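PDB 2QN0: neurotoxin from Clostridium botulinum, which acts as the zinc-dependent light-chain protease of botulinum neurotoxin type C1, a metallopeptidase that cleaves SNARE proteins of the neuronal secretion machinery. Local coordinates for residues N27-E32 with S54-N59; I157-R162 with I191-P196. One frame throughout, in Å; residues are numbered along the deposited sequence.

Contact 1: N27-E32 with S54-N59; sequences NTLANE and SNPNLN
Thr28 turns OG1 into the space between its own N and carbonyl carbon (chi1 64°), which sets the hydroxyl against the ring of Pro56. In Leu29, CG lies beside the backbone N (chi1 -75°) and, with chi2 extended at 167°, CD2 reaches Pro56 and CD1 reaches Leu58. Thr28 OG1 comes to 3.5 Å from Pro56 CG, a plain van der Waals contact; the same oxygen hydrogen-bonds to Asn53 O, just before the 54-59 loop. Pro56 CG also meets Leu29 CD2, at 3.6 Å, from the opposite side of the mean ring plane. The other branch meets Leu58 end to end, with Leu29 CD1 4.0 Å from Leu58 CD2.

The contact joins the loop between strands 19-23 and 34-38 to the one between strand 43-46 and helix 80-97, and asparagines shape both. A type I turn runs from Asn27 to Ala30, within which Leu29 N donates to Asn27 OD1 at 3.1 Å, an Asx turn with the donor well above the carbonyl plane. Asn57 OD1 accepts in its carbonyl plane from Asn59 N at 2.7 Å, a second Asx turn, and also accepts from the side-chain ND2 of Asn59.

Proline suits its place as a compact, apolar wedge between threonine and leucine. The segments meet through van der Waals contacts alone; Asn27 and Thr28 make the polar ties between the loops, to residues 49-53.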
ATOM      1  N   ASN A  27     -11.014  12.138   4.202  1.00 22.67           N
ATOM      2  CA  ASN A  27     -12.092  11.329   3.632  1.00 22.04           C
ATOM      3  C   ASN A  27     -13.365  12.146   3.429  1.00 23.78           C
ATOM      4  O   ASN A  27     -14.097  12.419   4.383  1.00 23.99           O
ATOM      5  CB  ASN A  27     -12.385  10.129   4.542  1.00 20.73           C
ATOM      6  CG  ASN A  27     -13.251   9.084   3.865  1.00 19.69           C
ATOM      7  OD1 ASN A  27     -13.740   9.290   2.753  1.00 20.60           O
ATOM      8  ND2 ASN A  27     -13.451   7.952   4.539  1.00 19.41           N
ATOM      9  N   THR A  28     -13.633  12.526   2.182  1.00 23.31           N
ATOM     10  CA  THR A  28     -14.816  13.327   1.872  1.00 25.10           C
ATOM     11  C   THR A  28     -16.121  12.573   2.111  1.00 25.62           C
ATOM     12  O   THR A  28     -17.198  13.165   2.103  1.00 26.93           O
ATOM     13  CB  THR A  28     -14.795  13.823   0.408  1.00 25.27           C
ATOM     14  OG1 THR A  28     -14.851  12.703  -0.483  1.00 24.65           O
ATOM     15  CG2 THR A  28     -13.529  14.619   0.139  1.00 25.17           C
ATOM     16  N   LEU A  29     -16.025  11.265   2.319  1.00 24.05           N
ATOM     17  CA  LEU A  29     -17.205  10.444   2.576  1.00 25.52           C
ATOM     18  C   LEU A  29     -17.545  10.416   4.064  1.00 26.70           C
ATOM     19  O   LEU A  29     -18.652  10.030   4.449  1.00 28.24           O
ATOM     20  CB  LEU A  29     -16.968   9.011   2.093  1.00 22.40           C
ATOM     21  CG  LEU A  29     -17.004   8.738   0.588  1.00 21.26           C
ATOM     22  CD1 LEU A  29     -16.431   7.358   0.301  1.00 22.19           C
ATOM     23  CD2 LEU A  29     -18.437   8.830   0.087  1.00 21.36           C
ATOM     24  N   ALA A  30     -16.598  10.826   4.899  1.00 28.46           N
ATOM     25  CA  ALA A  30     -16.803  10.805   6.345  1.00 30.74           C
ATOM     26  C   ALA A  30     -17.261  12.138   6.921  1.00 32.78           C
ATOM     27  O   ALA A  30     -16.624  13.169   6.711  1.00 33.46           O
ATOM     28  CB  ALA A  30     -15.526  10.350   7.040  1.00 28.61           C
ATOM     29  N   ASN A  31     -18.370  12.104   7.656  1.00 34.55           N
ATOM     30  CA  ASN A  31     -18.912  13.307   8.277  1.00 36.94           C
ATOM     31  C   ASN A  31     -18.615  13.316   9.774  1.00 36.21           C
ATOM     32  O   ASN A  31     -18.808  14.327  10.448  1.00 37.45           O
ATOM     33  CB  ASN A  31     -20.423  13.392   8.043  1.00 41.12           C
ATOM     34  CG  ASN A  31     -20.781  13.464   6.570  1.00 46.29           C
ATOM     35  OD1 ASN A  31     -20.575  12.508   5.821  1.00 49.22           O
ATOM     36  ND2 ASN A  31     -21.312  14.604   6.145  1.00 49.23           N
ATOM     37  N   GLU A  32     -18.152  12.180  10.286  1.00 33.43           N
ATOM     38  CA  GLU A  32     -17.798  12.055  11.697  1.00 31.97           C
ATOM     39  C   GLU A  32     -16.553  11.175  11.815  1.00 29.14           C
ATOM     40  O   GLU A  32     -16.150  10.533  10.846  1.00 27.05           O
ATOM     41  CB  GLU A  32     -18.958  11.447  12.497  1.00 34.76           C
ATOM     42  CG  GLU A  32     -19.393  10.062  12.058  1.00 39.63           C
ATOM     43  CD  GLU A  32     -20.458   9.475  12.972  1.00 43.71           C
ATOM     44  OE1 GLU A  32     -21.490  10.143  13.191  1.00 44.13           O
ATOM     45  OE2 GLU A  32     -20.265   8.347  13.470  1.00 45.39           O
ATOM     46  N   SER A  54     -14.920  16.009  -3.883  1.00 36.30           N
ATOM     47  CA  SER A  54     -15.944  16.781  -3.190  1.00 38.34           C
ATOM     48  C   SER A  54     -17.298  16.239  -3.646  1.00 38.79           C
ATOM     49  O   SER A  54     -17.433  15.788  -4.784  1.00 38.41           O
ATOM     50  CB  SER A  54     -15.819  18.265  -3.544  1.00 38.89           C
ATOM     51  OG  SER A  54     -15.896  18.463  -4.944  1.00 41.07           O
ATOM     52  N   ASN A  55     -18.291  16.273  -2.763  1.00 39.92           N
ATOM     53  CA  ASN A  55     -19.619  15.759  -3.098  1.00 40.16           C
ATOM     54  C   ASN A  55     -19.455  14.373  -3.721  1.00 38.85           C
ATOM     55  O   ASN A  55     -19.935  14.117  -4.827  1.00 38.85           O
ATOM     56  CB  ASN A  55     -20.314  16.685  -4.099  1.00 43.47           C
ATOM     57  CG  ASN A  55     -20.362  18.124  -3.629  1.00 46.17           C
ATOM     58  OD1 ASN A  55     -20.922  18.428  -2.576  1.00 48.82           O
ATOM     59  ND2 ASN A  55     -19.774  19.020  -4.412  1.00 48.06           N
ATOM     60  N   PRO A  56     -18.780  13.456  -3.011  1.00 36.85           N
ATOM     61  CA  PRO A  56     -18.554  12.099  -3.513  1.00 35.65           C
ATOM     62  C   PRO A  56     -19.810  11.279  -3.799  1.00 35.14           C
ATOM     63  O   PRO A  56     -20.850  11.450  -3.159  1.00 34.88           O
ATOM     64  CB  PRO A  56     -17.691  11.472  -2.420  1.00 34.78           C
ATOM     65  CG  PRO A  56     -18.201  12.136  -1.186  1.00 36.06           C
ATOM     66  CD  PRO A  56     -18.301  13.583  -1.622  1.00 35.93           C
ATOM     67  N   ASN A  57     -19.689  10.385  -4.773  1.00 34.26           N
ATOM     68  CA  ASN A  57     -20.775   9.504  -5.178  1.00 35.19           C
ATOM     69  C   ASN A  57     -20.144   8.156  -5.520  1.00 34.14           C
ATOM     70  O   ASN A  57     -19.232   8.087  -6.344  1.00 34.65           O
ATOM     71  CB  ASN A  57     -21.485  10.076  -6.408  1.00 37.38           C
ATOM     72  CG  ASN A  57     -22.750   9.320  -6.756  1.00 40.64           C
ATOM     73  OD1 ASN A  57     -22.741   8.095  -6.874  1.00 42.65           O
ATOM     74  ND2 ASN A  57     -23.847  10.049  -6.932  1.00 42.75           N
ATOM     75  N   LEU A  58     -20.624   7.089  -4.889  1.00 32.82           N
ATOM     76  CA  LEU A  58     -20.077   5.757  -5.131  1.00 32.61           C
ATOM     77  C   LEU A  58     -20.846   4.960  -6.182  1.00 33.40           C
ATOM     78  O   LEU A  58     -20.598   3.769  -6.369  1.00 31.90           O
ATOM     79  CB  LEU A  58     -20.025   4.969  -3.818  1.00 30.51           C
ATOM     80  CG  LEU A  58     -19.223   5.624  -2.687  1.00 30.12           C
ATOM     81  CD1 LEU A  58     -19.273   4.744  -1.440  1.00 29.07           C
ATOM     82  CD2 LEU A  58     -17.783   5.837  -3.133  1.00 29.49           C
ATOM     83  N   ASN A  59     -21.779   5.614  -6.866  1.00 36.20           N
ATOM     84  CA  ASN A  59     -22.563   4.942  -7.899  1.00 38.81           C
ATOM     85  C   ASN A  59     -21.798   4.912  -9.218  1.00 41.63           C
ATOM     86  O   ASN A  59     -20.852   5.677  -9.412  1.00 40.23           O
ATOM     87  CB  ASN A  59     -23.907   5.652  -8.089  1.00 38.51           C
ATOM     88  CG  ASN A  59     -24.843   5.446  -6.912  1.00 37.07           C
ATOM     89  OD1 ASN A  59     -25.307   4.334  -6.665  1.00 39.61           O
ATOM     90  ND2 ASN A  59     -25.116   6.515  -6.176  1.00 37.12           N
TER

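Contact 2: I157-R162 with I191-P196; sequences IITGPR and IISISP
Three backbone hydrogen bonds join strands 157-159 and 191-193 in parallel. Ile192 N donates to Ile157 O at 2.8 Å, Thr159 N to Ile192 O at 2.7 Å, and Ile194 N to Thr159 O at 3.0 Å, the last continuing the ladder just past the final bridge. Beside it the hydroxyls of Thr159 and Ser193 meet, OG1 to OG 2.9 Å. Thr159 OG1 also donates to Gly160 O, in the carbonyl plane and on a lone pair; its chi1 of 74° keeps the hydroxyl near that carbonyl. A water lies 2.7 Å from Ser193 OG and accepts from Arg162 NH2 at 2.6 Å, at the edge of the guanidinium and in its plane. Threonine and serine are short enough to bring their hydroxyls together on one face of the strand pair, with Gly160 O and the water as further partners.

Around this polar cluster the packing is aliphatic. Thr159 CG2 lies 3.8 Å from Ile191 CG2; on the face of Ile158 and Ile192, Ile158 CG2 lies alongside Ile194 CG2, just past the strand end. Beta-branched isoleucines suit the extended backbone. Pro161 CG presses tightly on Ser195 CB at 3.3 Å.

Strand 43-46 runs parallel beside 156-159 and strand 169-171 antiparallel along 190-193, making the pair an interior part of the mixed sheet. Ile158 packs on Phe94 of helix 80-97, whereas Ile192 and Ile194 lie against helix 223-238, which bears zinc ligands His229 and His233.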
ATOM      1  N   ILE A 157      -2.086   3.876   6.488  1.00 14.77           N
ATOM      2  CA  ILE A 157      -3.481   3.664   6.861  1.00 15.11           C
ATOM      3  C   ILE A 157      -4.130   2.916   5.704  1.00 15.23           C
ATOM      4  O   ILE A 157      -4.143   3.400   4.572  1.00 17.16           O
ATOM      5  CB  ILE A 157      -4.261   4.979   7.058  1.00 15.52           C
ATOM      6  CG1 ILE A 157      -3.664   5.789   8.206  1.00 14.29           C
ATOM      7  CG2 ILE A 157      -5.734   4.662   7.352  1.00 17.49           C
ATOM      8  CD1 ILE A 157      -4.372   7.116   8.441  1.00 16.69           C
ATOM      9  N   ILE A 158      -4.639   1.722   5.980  1.00 14.21           N
ATOM     10  CA  ILE A 158      -5.316   0.948   4.950  1.00 15.33           C
ATOM     11  C   ILE A 158      -6.808   1.230   5.088  1.00 16.13           C
ATOM     12  O   ILE A 158      -7.355   1.157   6.189  1.00 17.12           O
ATOM     13  CB  ILE A 158      -5.069  -0.559   5.135  1.00 16.34           C
ATOM     14  CG1 ILE A 158      -3.582  -0.857   4.922  1.00 18.67           C
ATOM     15  CG2 ILE A 158      -5.943  -1.356   4.167  1.00 16.75           C
ATOM     16  CD1 ILE A 158      -3.187  -2.254   5.265  1.00 22.56           C
ATOM     17  N   THR A 159      -7.457   1.579   3.982  1.00 15.86           N
ATOM     18  CA  THR A 159      -8.893   1.851   4.000  1.00 17.00           C
ATOM     19  C   THR A 159      -9.561   0.992   2.945  1.00 16.50           C
ATOM     20  O   THR A 159      -8.891   0.305   2.170  1.00 15.45           O
ATOM     21  CB  THR A 159      -9.232   3.317   3.638  1.00 18.68           C
ATOM     22  OG1 THR A 159      -9.058   3.515   2.226  1.00 19.31           O
ATOM     23  CG2 THR A 159      -8.339   4.284   4.392  1.00 19.32           C
ATOM     24  N   GLY A 160     -10.888   1.036   2.927  1.00 16.21           N
ATOM     25  CA  GLY A 160     -11.633   0.300   1.930  1.00 15.72           C
ATOM     26  C   GLY A 160     -11.460   1.041   0.616  1.00 16.96           C
ATOM     27  O   GLY A 160     -10.867   2.125   0.589  1.00 16.96           O
ATOM     28  N   PRO A 161     -11.990   0.503  -0.487  1.00 17.01           N
ATOM     29  CA  PRO A 161     -11.886   1.110  -1.818  1.00 18.38           C
ATOM     30  C   PRO A 161     -12.488   2.497  -1.966  1.00 18.29           C
ATOM     31  O   PRO A 161     -13.327   2.929  -1.170  1.00 17.92           O
ATOM     32  CB  PRO A 161     -12.616   0.110  -2.719  1.00 18.24           C
ATOM     33  CG  PRO A 161     -12.540  -1.174  -1.970  1.00 19.33           C
ATOM     34  CD  PRO A 161     -12.761  -0.748  -0.548  1.00 17.48           C
ATOM     35  N   ARG A 162     -12.046   3.191  -3.008  1.00 16.94           N
ATOM     36  CA  ARG A 162     -12.575   4.505  -3.326  1.00 19.05           C
ATOM     37  C   ARG A 162     -13.753   4.201  -4.252  1.00 19.70           C
ATOM     38  O   ARG A 162     -14.364   3.135  -4.138  1.00 20.80           O
ATOM     39  CB  ARG A 162     -11.529   5.351  -4.052  1.00 17.97           C
ATOM     40  CG  ARG A 162     -10.262   5.617  -3.235  1.00 19.58           C
ATOM     41  CD  ARG A 162      -9.486   6.779  -3.837  1.00 21.47           C
ATOM     42  NE  ARG A 162      -8.206   7.035  -3.178  1.00 23.86           N
ATOM     43  CZ  ARG A 162      -7.472   8.123  -3.395  1.00 24.32           C
ATOM     44  NH1 ARG A 162      -7.896   9.049  -4.247  1.00 26.24           N
ATOM     45  NH2 ARG A 162      -6.316   8.289  -2.770  1.00 24.16           N
ATOM     46  N   ILE A 191      -1.909   6.388   2.424  1.00 14.33           N
ATOM     47  CA  ILE A 191      -3.235   5.818   2.623  1.00 14.73           C
ATOM     48  C   ILE A 191      -3.425   4.863   1.455  1.00 14.25           C
ATOM     49  O   ILE A 191      -3.278   5.250   0.293  1.00 14.84           O
ATOM     50  CB  ILE A 191      -4.359   6.879   2.603  1.00 15.01           C
ATOM     51  CG1 ILE A 191      -4.296   7.721   3.883  1.00 17.81           C
ATOM     52  CG2 ILE A 191      -5.724   6.186   2.483  1.00 17.51           C
ATOM     53  CD1 ILE A 191      -5.406   8.755   4.011  1.00 18.97           C
ATOM     54  N   ILE A 192      -3.710   3.607   1.775  1.00 14.12           N
ATOM     55  CA  ILE A 192      -3.933   2.575   0.771  1.00 13.22           C
ATOM     56  C   ILE A 192      -5.422   2.238   0.772  1.00 15.06           C
ATOM     57  O   ILE A 192      -5.947   1.789   1.788  1.00 17.45           O
ATOM     58  CB  ILE A 192      -3.146   1.283   1.113  1.00 14.00           C
ATOM     59  CG1 ILE A 192      -1.637   1.547   1.038  1.00 13.91           C
ATOM     60  CG2 ILE A 192      -3.546   0.156   0.157  1.00 14.88           C
ATOM     61  CD1 ILE A 192      -0.780   0.351   1.457  1.00 13.18           C
ATOM     62  N   SER A 193      -6.097   2.467  -0.353  1.00 14.04           N
ATOM     63  CA  SER A 193      -7.531   2.173  -0.473  1.00 15.32           C
ATOM     64  C   SER A 193      -7.629   0.915  -1.325  1.00 17.06           C
ATOM     65  O   SER A 193      -7.201   0.898  -2.485  1.00 15.51           O
ATOM     66  CB  SER A 193      -8.252   3.347  -1.129  1.00 15.79           C
ATOM     67  OG  SER A 193      -8.070   4.517  -0.349  1.00 18.78           O
ATOM     68  N   ILE A 194      -8.225  -0.131  -0.763  1.00 15.50           N
ATOM     69  CA  ILE A 194      -8.241  -1.408  -1.453  1.00 15.56           C
ATOM     70  C   ILE A 194      -9.231  -2.420  -0.878  1.00 16.61           C
ATOM     71  O   ILE A 194      -9.728  -2.260   0.236  1.00 17.75           O
ATOM     72  CB  ILE A 194      -6.826  -2.013  -1.314  1.00 16.36           C
ATOM     73  CG1 ILE A 194      -6.676  -3.310  -2.101  1.00 17.36           C
ATOM     74  CG2 ILE A 194      -6.547  -2.271   0.172  1.00 16.30           C
ATOM     75  CD1 ILE A 194      -5.265  -3.881  -2.020  1.00 17.49           C
ATOM     76  N   SER A 195      -9.510  -3.453  -1.667  1.00 15.93           N
ATOM     77  CA  SER A 195     -10.340  -4.574  -1.238  1.00 17.85           C
ATOM     78  C   SER A 195      -9.740  -5.772  -1.961  1.00 17.98           C
ATOM     79  O   SER A 195     -10.138  -6.099  -3.077  1.00 18.29           O
ATOM     80  CB  SER A 195     -11.801  -4.416  -1.634  1.00 20.66           C
ATOM     81  OG  SER A 195     -12.531  -5.517  -1.109  1.00 20.37           O
ATOM     82  N   PRO A 196      -8.763  -6.437  -1.329  1.00 18.96           N
ATOM     83  CA  PRO A 196      -8.082  -7.600  -1.903  1.00 18.56           C
ATOM     84  C   PRO A 196      -8.947  -8.770  -2.356  1.00 20.45           C
ATOM     85  O   PRO A 196      -8.526  -9.525  -3.231  1.00 19.72           O
ATOM     86  CB  PRO A 196      -7.099  -8.005  -0.806  1.00 18.90           C
ATOM     87  CG  PRO A 196      -6.806  -6.711  -0.112  1.00 19.39           C
ATOM     88  CD  PRO A 196      -8.177  -6.083  -0.023  1.00 20.27           C
TER
HETATM   89  O   HOH W   1      -6.072   6.069  -1.367  1.00 28.17           O

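How the contacts relate
The two contacts follow one another along the chain, with centres 15 Å apart and nearest atoms about 4 Å apart without touching. The stretch between strand 43-46 and the 54-59 loop connects them: Arg49 takes up Asn27 ND2 of contact 1 through its carbonyl and reaches the Pro161 and Arg162 carbonyls of contact 2 with its side chain, while Phe50 touches Asn27, Thr159 and Ser193. Their settings differ, contact 1 being a loop pairing at the surface and contact 2 a buried part of the central sheet. Contact 2 is the one near the metal: the Ile192 side chain is about 9 Å from the zinc ion and touches Glu230 of the HExxH motif.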